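Local structure of glucoamylase (Thermoanaerobacterium thermosaccharolyticum, 1LF6) at residues 61-65 with 249-253; 176-180 with 196-200; 436-440 with 574-578; 510-515 with 526-530. The protein hydrolyses the terminal alpha-1,4-linked glucose units of starch-like chains from their non-reducing ends, releasing beta-D-glucose. One frame throughout, in Å; residues are numbered along the deposited sequence.

Interaction 1: residues 61-65 with 249-253; sequences EVYYP and SFGQS. Unlike the reference sequence in segment 249-253: Gln252 (reference Gly).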
loop_
_atom_site.group_PDB
_atom_site.type_symbol
_atom_site.label_atom_id
_atom_site.label_comp_id
_atom_site.label_asym_id
_atom_site.label_seq_id
_atom_site.Cartn_x
_atom_site.Cartn_y
_atom_site.Cartn_z
ATOM N N GLU A 61 3.776 10.447 -5.345
ATOM C CA GLU A 61 2.489 10.911 -4.832
ATOM C C GLU A 61 2.556 11.472 -3.410
ATOM O O GLU A 61 3.277 10.955 -2.552
ATOM C CB GLU A 61 1.449 9.785 -4.845
ATOM C CG GLU A 61 0.965 9.345 -6.216
ATOM C CD GLU A 61 1.833 8.265 -6.833
ATOM O OE1 GLU A 61 2.716 7.740 -6.134
ATOM O OE2 GLU A 61 1.619 7.938 -8.020
ATOM N N VAL A 62 1.800 12.544 -3.177
ATOM C CA VAL A 62 1.716 13.175 -1.865
ATOM C C VAL A 62 0.227 13.308 -1.588
ATOM O O VAL A 62 -0.536 13.745 -2.452
ATOM C CB VAL A 62 2.379 14.577 -1.837
ATOM C CG1 VAL A 62 2.338 15.136 -0.422
ATOM C CG2 VAL A 62 3.821 14.489 -2.321
ATOM N N TYR A 63 -0.183 12.936 -0.383
ATOM C CA TYR A 63 -1.594 12.955 -0.011
ATOM C C TYR A 63 -1.985 13.986 1.041
ATOM O O TYR A 63 -1.233 14.243 1.983
ATOM C CB TYR A 63 -1.992 11.563 0.487
ATOM C CG TYR A 63 -1.761 10.465 -0.529
ATOM C CD1 TYR A 63 -2.832 9.867 -1.195
ATOM C CD2 TYR A 63 -0.471 10.040 -0.843
ATOM C CE1 TYR A 63 -2.623 8.874 -2.152
ATOM C CE2 TYR A 63 -0.249 9.049 -1.800
ATOM C CZ TYR A 63 -1.328 8.470 -2.450
ATOM O OH TYR A 63 -1.108 7.488 -3.395
ATOM N N TYR A 64 -3.182 14.543 0.870
ATOM C CA TYR A 64 -3.759 15.537 1.771
ATOM C C TYR A 64 -5.175 15.865 1.312
ATOM O O TYR A 64 -5.429 16.004 0.114
ATOM C CB TYR A 64 -2.919 16.827 1.791
ATOM C CG TYR A 64 -3.692 18.046 2.270
ATOM C CD1 TYR A 64 -4.476 18.789 1.385
ATOM C CD2 TYR A 64 -3.679 18.428 3.613
ATOM C CE1 TYR A 64 -5.226 19.878 1.821
ATOM C CE2 TYR A 64 -4.430 19.521 4.062
ATOM C CZ TYR A 64 -5.200 20.238 3.158
ATOM O OH TYR A 64 -5.944 21.318 3.583
ATOM N N PRO A 65 -6.119 16.007 2.257
ATOM C CA PRO A 65 -5.955 15.883 3.708
ATOM C C PRO A 65 -6.297 14.483 4.211
ATOM O O PRO A 65 -6.307 14.233 5.418
ATOM C CB PRO A 65 -6.921 16.925 4.235
ATOM C CG PRO A 65 -8.082 16.746 3.306
ATOM C CD PRO A 65 -7.422 16.621 1.938
ATOM N N SER A 249 3.340 23.076 1.131
ATOM C CA SER A 249 2.275 23.122 2.116
ATOM C C SER A 249 0.900 23.002 1.473
ATOM O O SER A 249 0.737 23.237 0.272
ATOM C CB SER A 249 2.381 24.417 2.928
ATOM O OG SER A 249 3.639 24.484 3.581
ATOM N N PHE A 250 -0.084 22.637 2.288
ATOM C CA PHE A 250 -1.454 22.455 1.828
ATOM C C PHE A 250 -2.430 23.265 2.669
ATOM O O PHE A 250 -2.158 23.575 3.831
ATOM C CB PHE A 250 -1.830 20.973 1.907
ATOM C CG PHE A 250 -0.961 20.080 1.065
ATOM C CD1 PHE A 250 -1.393 19.646 -0.184
ATOM C CD2 PHE A 250 0.295 19.689 1.511
ATOM C CE1 PHE A 250 -0.586 18.834 -0.976
ATOM C CE2 PHE A 250 1.112 18.879 0.727
ATOM C CZ PHE A 250 0.669 18.451 -0.521
ATOM N N GLY A 251 -3.570 23.592 2.070
ATOM C CA GLY A 251 -4.592 24.352 2.764
ATOM C C GLY A 251 -5.888 24.361 1.977
ATOM O O GLY A 251 -5.922 23.912 0.833
ATOM N N GLN A 252 -6.955 24.869 2.587
ATOM C CA GLN A 252 -8.253 24.938 1.920
ATOM C C GLN A 252 -8.434 26.322 1.297
ATOM O O GLN A 252 -9.522 26.685 0.844
ATOM C CB GLN A 252 -9.376 24.665 2.926
ATOM C CG GLN A 252 -10.772 24.588 2.313
ATOM C CD GLN A 252 -11.858 24.444 3.364
ATOM O OE1 GLN A 252 -12.004 25.299 4.242
ATOM N NE2 GLN A 252 -12.626 23.363 3.279
ATOM N N SER A 253 -7.349 27.089 1.282
ATOM C CA SER A 253 -7.356 28.435 0.721
ATOM C C SER A 253 -5.926 28.888 0.476
ATOM O O SER A 253 -4.979 28.274 0.968
ATOM C CB SER A 253 -8.046 29.413 1.681
ATOM O OG SER A 253 -7.275 29.624 2.852
#
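Tyr64 and Phe250 pack across the interior of the N-terminal beta sandwich. Strand 58-63, which leads into Tyr64, belongs to one sheet, and strand 243-251 to the facing one. The contact is apolar and aromatic. The two rings lie nearly parallel, planes at 28° and centroids 5.0 Å apart, but are slid so far that they barely overlap; what meets instead is a methylene over each ring. Phe250 CB sits over the centre of the Tyr64 ring, 3.3 Å from its centroid, while Tyr64 CB lies over the face of Phe250, 4.0 Å from that centroid. These reciprocal CH-pi contacts suit two aromatic residues that run past each other in opposite directions. With CG anti to the backbone N (chi1 159°), Tyr64 extends its ring across to the other sheet, and Pro65 CB lies over the opposite face, toward its rim. A small alanine here would probably leave Phe250 CB facing a gap and its ring less firmly held. Branched Val62 fills the space by the far end of Phe250, its CG1 3.7 Å from CZ. Gly251, which has no side chain, lets the phenol end come close: Tyr64 OH stands 3.4 Å from Gly251 CA.

Interaction 2: residues 176-180 with 196-200; sequences NEMLM and WKGYS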
loop_
_atom_site.group_PDB
_atom_site.type_symbol
_atom_site.label_atom_id
_atom_site.label_comp_id
_atom_site.label_asym_id
_atom_site.label_seq_id
_atom_site.Cartn_x
_atom_site.Cartn_y
_atom_site.Cartn_z
ATOM N N ASN A 176 7.885 36.301 0.042
ATOM C CA ASN A 176 8.274 34.935 -0.287
ATOM C C ASN A 176 7.524 34.490 -1.540
ATOM O O ASN A 176 6.294 34.419 -1.544
ATOM C CB ASN A 176 7.950 34.001 0.882
ATOM C CG ASN A 176 9.195 33.464 1.564
ATOM O OD1 ASN A 176 9.896 32.605 1.020
ATOM N ND2 ASN A 176 9.484 33.972 2.759
ATOM N N GLU A 177 8.266 34.208 -2.605
ATOM C CA GLU A 177 7.655 33.769 -3.852
ATOM C C GLU A 177 7.268 32.302 -3.776
ATOM O O GLU A 177 8.127 31.431 -3.667
ATOM C CB GLU A 177 8.608 33.984 -5.027
ATOM C CG GLU A 177 8.685 35.420 -5.511
ATOM C CD GLU A 177 9.517 35.562 -6.770
ATOM O OE1 GLU A 177 9.422 36.624 -7.415
ATOM O OE2 GLU A 177 10.265 34.618 -7.114
ATOM N N MET A 178 5.969 32.039 -3.838
ATOM C CA MET A 178 5.463 30.675 -3.768
ATOM C C MET A 178 4.650 30.304 -5.004
ATOM O O MET A 178 3.811 31.082 -5.465
ATOM C CB MET A 178 4.583 30.506 -2.523
ATOM C CG MET A 178 5.288 30.731 -1.197
ATOM S SD MET A 178 4.146 30.609 0.201
ATOM C CE MET A 178 5.241 31.037 1.571
ATOM N N LEU A 179 4.913 29.119 -5.546
ATOM C CA LEU A 179 4.176 28.626 -6.704
ATOM C C LEU A 179 2.925 27.968 -6.135
ATOM O O LEU A 179 3.016 27.043 -5.324
ATOM C CB LEU A 179 5.007 27.602 -7.484
ATOM C CG LEU A 179 6.071 28.154 -8.439
ATOM C CD1 LEU A 179 6.986 29.115 -7.707
ATOM C CD2 LEU A 179 6.870 27.003 -9.040
ATOM N N MET A 180 1.762 28.455 -6.547
ATOM C CA MET A 180 0.498 27.931 -6.049
ATOM C C MET A 180 -0.223 27.037 -7.051
ATOM O O MET A 180 -0.051 27.174 -8.263
ATOM C CB MET A 180 -0.430 29.088 -5.670
ATOM C CG MET A 180 0.227 30.175 -4.833
ATOM S SD MET A 180 0.799 29.576 -3.237
ATOM C CE MET A 180 -0.780 29.295 -2.433
ATOM N N TRP A 196 13.519 31.540 -5.384
ATOM C CA TRP A 196 13.772 30.995 -6.715
ATOM C C TRP A 196 14.562 31.967 -7.582
ATOM O O TRP A 196 14.434 33.183 -7.443
ATOM C CB TRP A 196 12.451 30.676 -7.422
ATOM C CG TRP A 196 11.440 30.000 -6.552
ATOM C CD1 TRP A 196 10.337 30.568 -5.981
ATOM C CD2 TRP A 196 11.445 28.631 -6.140
ATOM N NE1 TRP A 196 9.652 29.637 -5.240
ATOM C CE2 TRP A 196 10.311 28.438 -5.319
ATOM C CE3 TRP A 196 12.298 27.547 -6.382
ATOM C CZ2 TRP A 196 10.007 27.201 -4.740
ATOM C CZ3 TRP A 196 11.994 26.317 -5.805
ATOM C CH2 TRP A 196 10.857 26.157 -4.993
ATOM N N LYS A 197 15.374 31.421 -8.478
ATOM C CA LYS A 197 16.161 32.236 -9.388
ATOM C C LYS A 197 15.265 32.559 -10.578
ATOM O O LYS A 197 15.599 33.387 -11.424
ATOM C CB LYS A 197 17.392 31.462 -9.862
ATOM C CG LYS A 197 18.300 32.255 -10.787
ATOM C CD LYS A 197 19.561 31.480 -11.140
ATOM C CE LYS A 197 20.499 32.326 -11.991
ATOM N NZ LYS A 197 21.775 31.614 -12.284
ATOM N N GLY A 198 14.118 31.888 -10.623
ATOM C CA GLY A 198 13.162 32.085 -11.700
ATOM C C GLY A 198 12.084 31.016 -11.632
ATOM O O GLY A 198 12.321 29.930 -11.101
ATOM N N TYR A 199 10.903 31.317 -12.164
ATOM C CA TYR A 199 9.797 30.367 -12.147
ATOM C C TYR A 199 9.008 30.369 -13.451
ATOM O O TYR A 199 9.135 31.284 -14.266
ATOM C CB TYR A 199 8.859 30.686 -10.980
ATOM C CG TYR A 199 8.345 32.112 -10.981
ATOM C CD1 TYR A 199 7.416 32.542 -11.930
ATOM C CD2 TYR A 199 8.809 33.038 -10.049
ATOM C CE1 TYR A 199 6.963 33.861 -11.952
ATOM C CE2 TYR A 199 8.364 34.358 -10.060
ATOM C CZ TYR A 199 7.443 34.765 -11.012
ATOM O OH TYR A 199 7.009 36.076 -11.026
ATOM N N SER A 200 8.192 29.335 -13.637
ATOM C CA SER A 200 7.364 29.209 -14.833
ATOM C C SER A 200 6.357 28.074 -14.691
ATOM O O SER A 200 6.710 26.950 -14.326
ATOM C CB SER A 200 8.236 28.963 -16.066
ATOM O OG SER A 200 7.444 28.911 -17.240
HETATM O O HOH W 1 12.088 34.028 -5.047
#
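Glu177 faces Trp196 with CA atoms 7.3 Å apart, and Leu179 faces Tyr199 at 8.0 Å, so the backbones stand too far apart to pair and the side chains bridge between them. Strand 176-183 belongs to one sheet of the N-terminal beta sandwich; Trp196 lies just before strand 198-203, the outermost strand at one edge of the other sheet within this chain. The indole makes the direct link: Trp196 NE1 donates to Glu177 O at 2.8 Å. This bond is bent, with 132° at the hydrogen, and the donor stands 39° above the carbonyl plane. Leu179 adds its CD1 3.7 Å from Trp196 NE1, crossing the indole obliquely, and also approaches Tyr199 CB. A phenylalanine in place of Trp196 would probably leave Glu177 O without this donor and Leu179 CD1 with less to pack on. Glu177 runs extended beyond CG (chi2 -174°), which carries its carboxylate to the edge of the Tyr199 ring, where OE2 lies 3.5 Å from CE2. The same OE2 accepts from a water at 2.8 Å, and that water accepts from Trp196 N at 2.9 Å. Glutamate is long enough for its carboxylate to reach the ring's C-H edge and the water together. The indole N-H, the Trp196 amide and one carboxylate oxygen thus each have a partner, while Leu179 supplies the apolar side.

Interaction 3: residues 436-440 with 574-578; sequences RWEEI and YRYNH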
loop_
_atom_site.group_PDB
_atom_site.type_symbol
_atom_site.label_atom_id
_atom_site.label_comp_id
_atom_site.label_asym_id
_atom_site.label_seq_id
_atom_site.Cartn_x
_atom_site.Cartn_y
_atom_site.Cartn_z
ATOM N N ARG A 436 -11.160 -14.808 -1.934
ATOM C CA ARG A 436 -10.317 -13.657 -1.616
ATOM C C ARG A 436 -9.593 -12.911 -2.743
ATOM O O ARG A 436 -9.142 -11.789 -2.541
ATOM C CB ARG A 436 -9.333 -14.021 -0.498
ATOM C CG ARG A 436 -8.211 -14.956 -0.858
ATOM C CD ARG A 436 -7.351 -15.194 0.381
ATOM N NE ARG A 436 -6.126 -15.941 0.108
ATOM C CZ ARG A 436 -5.136 -16.083 0.983
ATOM N NH1 ARG A 436 -4.050 -16.772 0.659
ATOM N NH2 ARG A 436 -5.231 -15.532 2.185
ATOM N N TRP A 437 -9.476 -13.508 -3.926
ATOM C CA TRP A 437 -8.825 -12.803 -5.019
ATOM C C TRP A 437 -9.868 -11.932 -5.734
ATOM O O TRP A 437 -9.554 -11.221 -6.687
ATOM C CB TRP A 437 -8.175 -13.787 -5.992
ATOM C CG TRP A 437 -7.104 -14.657 -5.359
ATOM C CD1 TRP A 437 -6.882 -15.983 -5.605
ATOM C CD2 TRP A 437 -6.124 -14.265 -4.378
ATOM N NE1 TRP A 437 -5.835 -16.442 -4.837
ATOM C CE2 TRP A 437 -5.351 -15.410 -4.077
ATOM C CE3 TRP A 437 -5.826 -13.059 -3.728
ATOM C CZ2 TRP A 437 -4.298 -15.387 -3.152
ATOM C CZ3 TRP A 437 -4.775 -13.037 -2.802
ATOM C CH2 TRP A 437 -4.026 -14.196 -2.525
ATOM N N GLU A 438 -11.109 -12.005 -5.251
ATOM C CA GLU A 438 -12.230 -11.214 -5.772
ATOM C C GLU A 438 -12.586 -11.492 -7.228
ATOM O O GLU A 438 -12.988 -10.577 -7.954
ATOM C CB GLU A 438 -11.910 -9.730 -5.622
ATOM C CG GLU A 438 -11.283 -9.362 -4.286
ATOM C CD GLU A 438 -11.165 -7.866 -4.098
ATOM O OE1 GLU A 438 -10.234 -7.256 -4.669
ATOM O OE2 GLU A 438 -12.022 -7.296 -3.393
ATOM N N GLU A 439 -12.476 -12.745 -7.656
ATOM C CA GLU A 439 -12.728 -13.067 -9.058
ATOM C C GLU A 439 -13.791 -14.101 -9.391
ATOM O O GLU A 439 -14.424 -14.028 -10.443
ATOM C CB GLU A 439 -11.409 -13.511 -9.701
ATOM C CG GLU A 439 -10.249 -12.567 -9.400
ATOM C CD GLU A 439 -8.910 -13.110 -9.867
ATOM O OE1 GLU A 439 -8.685 -14.334 -9.747
ATOM O OE2 GLU A 439 -8.072 -12.311 -10.331
ATOM N N ILE A 440 -14.004 -15.063 -8.509
ATOM C CA ILE A 440 -14.957 -16.116 -8.815
ATOM C C ILE A 440 -15.687 -16.613 -7.579
ATOM O O ILE A 440 -15.163 -16.528 -6.464
ATOM C CB ILE A 440 -14.212 -17.289 -9.479
ATOM C CG1 ILE A 440 -15.196 -18.356 -9.956
ATOM C CG2 ILE A 440 -13.184 -17.857 -8.504
ATOM C CD1 ILE A 440 -14.524 -19.439 -10.785
ATOM N N TYR A 574 2.623 -18.632 -7.028
ATOM C CA TYR A 574 1.638 -17.850 -7.787
ATOM C C TYR A 574 0.356 -18.038 -6.976
ATOM O O TYR A 574 0.265 -18.972 -6.176
ATOM C CB TYR A 574 1.391 -18.449 -9.176
ATOM C CG TYR A 574 2.550 -18.380 -10.139
ATOM C CD1 TYR A 574 2.811 -17.221 -10.862
ATOM C CD2 TYR A 574 3.379 -19.488 -10.343
ATOM C CE1 TYR A 574 3.864 -17.162 -11.768
ATOM C CE2 TYR A 574 4.438 -19.439 -11.246
ATOM C CZ TYR A 574 4.673 -18.274 -11.955
ATOM O OH TYR A 574 5.710 -18.222 -12.859
ATOM N N ARG A 575 -0.634 -17.181 -7.197
ATOM C CA ARG A 575 -1.913 -17.288 -6.489
ATOM C C ARG A 575 -2.665 -18.546 -6.934
ATOM O O ARG A 575 -3.409 -19.138 -6.156
ATOM C CB ARG A 575 -2.791 -16.074 -6.783
ATOM C CG ARG A 575 -2.120 -14.737 -6.566
ATOM C CD ARG A 575 -2.806 -13.685 -7.437
ATOM N NE ARG A 575 -3.942 -13.054 -6.807
ATOM C CZ ARG A 575 -4.912 -12.427 -7.467
ATOM N NH1 ARG A 575 -5.911 -11.869 -6.800
ATOM N NH2 ARG A 575 -4.906 -12.386 -8.789
ATOM N N TYR A 576 -2.483 -18.926 -8.198
ATOM C CA TYR A 576 -3.121 -20.116 -8.781
ATOM C C TYR A 576 -2.667 -20.241 -10.231
ATOM O O TYR A 576 -2.180 -19.271 -10.809
ATOM C CB TYR A 576 -4.652 -20.004 -8.716
ATOM C CG TYR A 576 -5.221 -18.761 -9.370
ATOM C CD1 TYR A 576 -5.425 -18.700 -10.753
ATOM C CD2 TYR A 576 -5.536 -17.634 -8.609
ATOM C CE1 TYR A 576 -5.924 -17.551 -11.358
ATOM C CE2 TYR A 576 -6.036 -16.475 -9.210
ATOM C CZ TYR A 576 -6.227 -16.444 -10.582
ATOM O OH TYR A 576 -6.709 -15.300 -11.175
ATOM N N ASN A 577 -2.819 -21.425 -10.822
ATOM C CA ASN A 577 -2.391 -21.620 -12.207
ATOM C C ASN A 577 -3.186 -20.746 -13.166
ATOM O O ASN A 577 -4.398 -20.591 -13.013
ATOM C CB ASN A 577 -2.562 -23.082 -12.651
ATOM C CG ASN A 577 -2.764 -24.030 -11.499
ATOM O OD1 ASN A 577 -3.710 -23.892 -10.724
ATOM N ND2 ASN A 577 -1.873 -25.013 -11.380
ATOM N N HIS A 578 -2.488 -20.185 -14.148
ATOM C CA HIS A 578 -3.087 -19.345 -15.181
ATOM C C HIS A 578 -3.529 -17.965 -14.717
ATOM O O HIS A 578 -4.315 -17.295 -15.388
ATOM C CB HIS A 578 -4.257 -20.086 -15.833
ATOM C CG HIS A 578 -3.901 -21.463 -16.298
ATOM N ND1 HIS A 578 -2.943 -21.697 -17.259
ATOM C CD2 HIS A 578 -4.341 -22.682 -15.901
ATOM C CE1 HIS A 578 -2.805 -23.000 -17.436
ATOM N NE2 HIS A 578 -3.642 -23.620 -16.624
HETATM O O HOH W 2 -7.323 -10.010 -7.851
#
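Arg575 NH1, lying against Trp437, donates to a water 2.6 Å away. The same water lies 2.8 Å from Trp437 O and more weakly near Glu439 OE2; with more acceptors in reach than it has protons, it probably shares them. Arg575 NH2 makes a long salt bridge to Glu439 OE2 at 3.5 Å, the carboxylate turned well out of the guanidinium plane. The other carboxylate oxygen, Glu439 OE1, is 2.6 Å from Tyr576 OH and has a firmer charged partner in Arg504; an arginine at each oxygen would probably favour the charged form of this glutamate. The segments are loops of the (alpha/alpha)-barrel catalytic domain of family GH15, and 436-440 carries Glu438, probably the proton donor. Glu435, just before this segment and the likely proton acceptor, receives the backbone N-H groups of Trp437, Glu439 and Ile440, so the same short loop that places Trp437 probably helps position that carboxylate. Bent at chi3 (88°), Arg575 passes over one face of the indole and sets its CZ 4.2 Å from the centroid of the five-membered ring. This off-centre cation-pi contact is not a flat stack, because the two planes are 60° apart. Over the opposite face lies Arg436 CG, so the broad Trp437 side chain is held between two arginines while its NE1 donates to Asp533. Trp437 CD1 lies near the plane of the Tyr576 ring, 3.7 Å from Tyr576 CD2, the two ring planes meeting obliquely at 40°.

Interaction 4: residues 510-515 with 526-530; sequences DPDADF and YDQKE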
loop_
_atom_site.group_PDB
_atom_site.type_symbol
_atom_site.label_atom_id
_atom_site.label_comp_id
_atom_site.label_asym_id
_atom_site.label_seq_id
_atom_site.Cartn_x
_atom_site.Cartn_y
_atom_site.Cartn_z
ATOM N N ASP A 510 -20.066 -30.944 -6.054
ATOM C CA ASP A 510 -19.248 -32.132 -6.264
ATOM C C ASP A 510 -17.930 -31.761 -6.937
ATOM O O ASP A 510 -17.884 -31.480 -8.132
ATOM C CB ASP A 510 -20.020 -33.146 -7.108
ATOM C CG ASP A 510 -19.211 -34.387 -7.413
ATOM O OD1 ASP A 510 -18.288 -34.712 -6.635
ATOM O OD2 ASP A 510 -19.510 -35.048 -8.428
ATOM N N PRO A 511 -16.832 -31.763 -6.163
ATOM C CA PRO A 511 -15.498 -31.421 -6.657
ATOM C C PRO A 511 -14.916 -32.403 -7.669
ATOM O O PRO A 511 -13.889 -32.122 -8.286
ATOM C CB PRO A 511 -14.675 -31.335 -5.377
ATOM C CG PRO A 511 -15.282 -32.406 -4.536
ATOM C CD PRO A 511 -16.771 -32.202 -4.758
ATOM N N ASP A 512 -15.563 -33.549 -7.843
ATOM C CA ASP A 512 -15.075 -34.530 -8.802
ATOM C C ASP A 512 -15.730 -34.329 -10.162
ATOM O O ASP A 512 -15.237 -34.816 -11.175
ATOM C CB ASP A 512 -15.349 -35.954 -8.311
ATOM C CG ASP A 512 -14.626 -36.276 -7.016
ATOM O OD1 ASP A 512 -13.408 -36.023 -6.933
ATOM O OD2 ASP A 512 -15.280 -36.791 -6.085
ATOM N N ALA A 513 -16.837 -33.595 -10.187
ATOM C CA ALA A 513 -17.544 -33.351 -11.440
ATOM C C ALA A 513 -16.809 -32.360 -12.327
ATOM O O ALA A 513 -15.913 -31.644 -11.876
ATOM C CB ALA A 513 -18.951 -32.841 -11.158
ATOM N N ASP A 514 -17.192 -32.343 -13.599
ATOM C CA ASP A 514 -16.614 -31.433 -14.563
ATOM C C ASP A 514 -17.396 -30.127 -14.451
ATOM O O ASP A 514 -18.608 -30.138 -14.258
ATOM C CB ASP A 514 -16.736 -32.015 -15.975
ATOM C CG ASP A 514 -15.840 -33.226 -16.186
ATOM O OD1 ASP A 514 -16.039 -33.949 -17.181
ATOM O OD2 ASP A 514 -14.930 -33.450 -15.355
ATOM N N PHE A 515 -16.695 -29.004 -14.552
ATOM C CA PHE A 515 -17.322 -27.695 -14.457
ATOM C C PHE A 515 -16.285 -26.681 -14.918
ATOM O O PHE A 515 -15.229 -26.535 -14.305
ATOM C CB PHE A 515 -17.755 -27.435 -13.008
ATOM C CG PHE A 515 -18.552 -26.173 -12.819
ATOM C CD1 PHE A 515 -17.913 -24.954 -12.620
ATOM C CD2 PHE A 515 -19.943 -26.205 -12.825
ATOM C CE1 PHE A 515 -18.647 -23.788 -12.428
ATOM C CE2 PHE A 515 -20.687 -25.041 -12.636
ATOM C CZ PHE A 515 -20.036 -23.832 -12.437
ATOM N N TYR A 526 -10.910 -23.060 -18.007
ATOM C CA TYR A 526 -10.426 -24.381 -17.600
ATOM C C TYR A 526 -11.438 -25.104 -16.717
ATOM O O TYR A 526 -12.402 -24.510 -16.249
ATOM C CB TYR A 526 -9.110 -24.257 -16.820
ATOM C CG TYR A 526 -8.064 -23.401 -17.495
ATOM C CD1 TYR A 526 -8.087 -22.011 -17.366
ATOM C CD2 TYR A 526 -7.092 -23.971 -18.313
ATOM C CE1 TYR A 526 -7.170 -21.213 -18.039
ATOM C CE2 TYR A 526 -6.172 -23.182 -18.993
ATOM C CZ TYR A 526 -6.217 -21.806 -18.854
ATOM O OH TYR A 526 -5.318 -21.019 -19.531
ATOM N N ASP A 527 -11.212 -26.395 -16.502
ATOM C CA ASP A 527 -12.072 -27.187 -15.640
ATOM C C ASP A 527 -11.624 -26.878 -14.211
ATOM O O ASP A 527 -10.424 -26.726 -13.954
ATOM C CB ASP A 527 -11.915 -28.677 -15.946
ATOM C CG ASP A 527 -12.724 -29.550 -15.003
ATOM O OD1 ASP A 527 -12.171 -30.003 -13.969
ATOM O OD2 ASP A 527 -13.924 -29.773 -15.281
ATOM N N GLN A 528 -12.582 -26.774 -13.294
ATOM C CA GLN A 528 -12.289 -26.449 -11.902
ATOM C C GLN A 528 -11.187 -27.306 -11.283
ATOM O O GLN A 528 -10.414 -26.827 -10.456
ATOM C CB GLN A 528 -13.570 -26.546 -11.047
ATOM C CG GLN A 528 -14.271 -27.889 -11.097
ATOM C CD GLN A 528 -15.472 -27.956 -10.165
ATOM O OE1 GLN A 528 -16.064 -26.936 -9.818
ATOM N NE2 GLN A 528 -15.844 -29.166 -9.772
ATOM N N LYS A 529 -11.111 -28.566 -11.692
ATOM C CA LYS A 529 -10.109 -29.491 -11.162
ATOM C C LYS A 529 -8.676 -29.232 -11.634
ATOM O O LYS A 529 -7.734 -29.807 -11.092
ATOM C CB LYS A 529 -10.518 -30.931 -11.483
ATOM C CG LYS A 529 -11.807 -31.360 -10.789
ATOM C CD LYS A 529 -12.274 -32.717 -11.272
ATOM C CE LYS A 529 -12.762 -32.642 -12.717
ATOM N NZ LYS A 529 -13.178 -33.972 -13.195
ATOM N N GLU A 530 -8.510 -28.365 -12.629
ATOM C CA GLU A 530 -7.177 -28.034 -13.138
ATOM C C GLU A 530 -6.556 -26.891 -12.340
ATOM O O GLU A 530 -5.363 -26.614 -12.465
ATOM C CB GLU A 530 -7.239 -27.562 -14.597
ATOM C CG GLU A 530 -7.784 -28.536 -15.631
ATOM C CD GLU A 530 -7.783 -27.921 -17.023
ATOM O OE1 GLU A 530 -6.688 -27.599 -17.529
ATOM O OE2 GLU A 530 -8.874 -27.745 -17.614
#
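Lys529 NZ is gripped by two acceptors of the facing loop: it forms a salt bridge with Asp514 OD2 at 2.8 Å and a hydrogen bond with Asp512 O at 3.0 Å. A bend at chi3 (-69°) brings the long lysine chain round to both. Beside it, backbone joins backbone where Gln528 N donates to Phe515 O at 2.8 Å. Phe515 N in turn reaches Asp527 OD2 at 3.0 Å, from 36° above the carboxylate plane. Through a type I turn, Asp510 to Ala513, segment 510-515 leads into a small antiparallel hairpin, strands 516-519 and 524-527, while 526-530 takes in the end of its second strand and continues as a 3-10 segment. Aspartate suits both turns, since Asp510 OD1 and Asp527 OD1 each close an Asx turn; that of Asp527 accepts from Lys529 N at 2.9 Å. Asp514 OD2 and Asp527 OD2 come within 3.8 Å of each other, a repulsion that the ammonium of Lys529 probably eases. Further out, the Gln528 amide uses both its ends: NE2 makes a weak bond to Ala513 O at 3.3 Å, while OE1 accepts from Gly507 N. Gln528 OE1 also packs against Phe515 CB, 3.6 Å away.

The four contacts fall into two pairs, one in each half of the chain. Interactions 1 and 2 both join the two sheets of the N-terminal sandwich, centres 18 Å apart, with interaction 2 nested inside the loop closed by interaction 1. Interactions 3 and 4 belong to the catalytic domain, centres 16 Å apart, and touch, with His578 of one stacking its ring on Tyr526 of the other; interaction 4 is likewise nested inside interaction 3. Interaction 3 holds the probable proton donor Glu438, whereas in interaction 4 the side chain of Gln528 is about 11 Å from that of Glu435. Interactions 1 and 3 are 37 Å apart between centres, yet Tyr63 OH is hydrogen-bonded to His338 of the catalytic domain.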